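PDB 6K2E: CRISPR/cas2 protein from Pyrococcus horikoshii OT3, which probably acts in CRISPR adaptation, where Cas2 proteins pair with Cas1 to integrate new spacers, and probably binds RNA. Local coordinates for residues 21-24 / 25-28. Sequence-based numbering, arbitrary orientation.
Sequences HKLL and KTYL
L23 and Y27 meet one turn apart near the C-terminal end of helix 17-27, the first helix of the ferredoxin-like fold of Cas2, in which two helices cover one face of an antiparallel sheet. The Y27 side chain can be followed outward from CB. Its CG stands anti to the carbonyl carbon (chi1 -63°), which places the ring beside the preceding turn. CD1 then lies 3.4 Å from L23 O, and that oxygen sits at the ring edge in its plane. One atom further, CE1 approaches CD1 of L23 at 3.8 Å, the two side chains running at a slant to one another. At the tip, OH is hydrogen-bonded to E47 and R51 of helix 42-55; L23 also touches R51, so the pair faces the second helix.

Backbone bonds of i to i+4 spacing show the helical path. K22 O accepts a hydrogen bond from T26 N at 3.3 Å, whereas the bond from K25 N to H21 O is weak. L24 O receives L28 N at 2.9 Å, shortly before strand 29-32.

T26 adds a side-chain contact to this path: with chi1 at 55°, OG1 lies between the backbone N and the carbonyl carbon and is placed to donate to L23 O, though the modelled 2.4 Å between OG1 and L23 O is very short and the exact length doubtful at this resolution. On the sheet side, L24 and L28 both rest on F36, and L24 CD2 comes to 4.2 Å from L28 CD1.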
loop_
_atom_site.group_PDB
_atom_site.type_symbol
_atom_site.label_atom_id
_atom_site.label_comp_id
_atom_site.label_asym_id
_atom_site.label_seq_id
_atom_site.Cartn_x
_atom_site.Cartn_y
_atom_site.Cartn_z
ATOM N N HIS A 21 -9.791 10.701 3.089
ATOM C CA HIS A 21 -8.478 11.266 3.402
ATOM C C HIS A 21 -8.463 12.005 4.739
ATOM O O HIS A 21 -7.506 11.860 5.513
ATOM C CB HIS A 21 -8.030 12.196 2.271
ATOM C CG HIS A 21 -6.644 12.745 2.438
ATOM N ND1 HIS A 21 -6.387 13.947 3.076
ATOM C CD2 HIS A 21 -5.441 12.268 2.031
ATOM C CE1 HIS A 21 -5.084 14.175 3.069
ATOM N NE2 HIS A 21 -4.487 13.169 2.447
ATOM N N LYS A 22 -9.524 12.764 5.049
ATOM C CA LYS A 22 -9.574 13.502 6.314
ATOM C C LYS A 22 -9.703 12.550 7.494
ATOM O O LYS A 22 -9.047 12.738 8.530
ATOM C CB LYS A 22 -10.739 14.502 6.311
ATOM C CG LYS A 22 -10.462 15.791 5.544
ATOM C CD LYS A 22 -11.506 16.867 5.831
ATOM C CE LYS A 22 -11.236 18.146 5.022
ATOM N NZ LYS A 22 -9.787 18.515 4.974
ATOM N N LEU A 23 -10.483 11.480 7.308
ATOM C CA LEU A 23 -10.651 10.463 8.336
ATOM C C LEU A 23 -9.343 9.728 8.611
ATOM O O LEU A 23 -8.968 9.552 9.786
ATOM C CB LEU A 23 -11.746 9.491 7.905
ATOM C CG LEU A 23 -11.941 8.264 8.779
ATOM C CD1 LEU A 23 -12.350 8.674 10.191
ATOM C CD2 LEU A 23 -12.941 7.281 8.155
ATOM N N LEU A 24 -8.600 9.364 7.544
ATOM C CA LEU A 24 -7.317 8.698 7.739
ATOM C C LEU A 24 -6.250 9.622 8.319
ATOM O O LEU A 24 -5.301 9.119 8.928
ATOM C CB LEU A 24 -6.828 8.105 6.429
ATOM C CG LEU A 24 -7.533 6.837 5.958
ATOM C CD1 LEU A 24 -7.249 6.519 4.483
ATOM C CD2 LEU A 24 -7.157 5.670 6.850
ATOM N N LYS A 25 -6.378 10.951 8.160
ATOM C CA LYS A 25 -5.375 11.859 8.726
ATOM C C LYS A 25 -5.572 12.081 10.227
ATOM O O LYS A 25 -4.614 12.421 10.928
ATOM C CB LYS A 25 -5.372 13.201 7.970
ATOM C CG LYS A 25 -4.219 14.214 8.346
ATOM C CD LYS A 25 -3.151 14.465 7.222
ATOM C CE LYS A 25 -1.780 14.972 7.794
ATOM N NZ LYS A 25 -0.721 13.913 8.085
ATOM N N THR A 26 -6.782 11.858 10.743
ATOM C CA THR A 26 -6.991 11.848 12.188
ATOM C C THR A 26 -6.199 10.728 12.876
ATOM O O THR A 26 -5.665 10.942 13.968
ATOM C CB THR A 26 -8.494 11.811 12.535
ATOM O OG1 THR A 26 -9.135 10.709 11.902
ATOM C CG2 THR A 26 -9.125 13.074 12.041
ATOM N N TYR A 27 -6.132 9.524 12.277
ATOM C CA TYR A 27 -5.484 8.409 12.964
ATOM C C TYR A 27 -4.049 8.189 12.532
ATOM O O TYR A 27 -3.264 7.679 13.334
ATOM C CB TYR A 27 -6.238 7.094 12.737
ATOM C CG TYR A 27 -7.642 7.045 13.269
ATOM C CD1 TYR A 27 -8.685 7.595 12.538
ATOM C CD2 TYR A 27 -7.935 6.445 14.496
ATOM C CE1 TYR A 27 -9.975 7.562 12.995
ATOM C CE2 TYR A 27 -9.240 6.408 14.972
ATOM C CZ TYR A 27 -10.252 6.978 14.204
ATOM O OH TYR A 27 -11.564 6.982 14.602
ATOM N N LEU A 28 -3.683 8.505 11.287
ATOM C CA LEU A 28 -2.447 7.974 10.716
ATOM C C LEU A 28 -1.623 9.073 10.065
ATOM O O LEU A 28 -2.091 10.185 9.825
ATOM C CB LEU A 28 -2.749 6.863 9.694
ATOM C CG LEU A 28 -3.343 5.582 10.301
ATOM C CD1 LEU A 28 -3.899 4.618 9.262
ATOM C CD2 LEU A 28 -2.291 4.916 11.157
#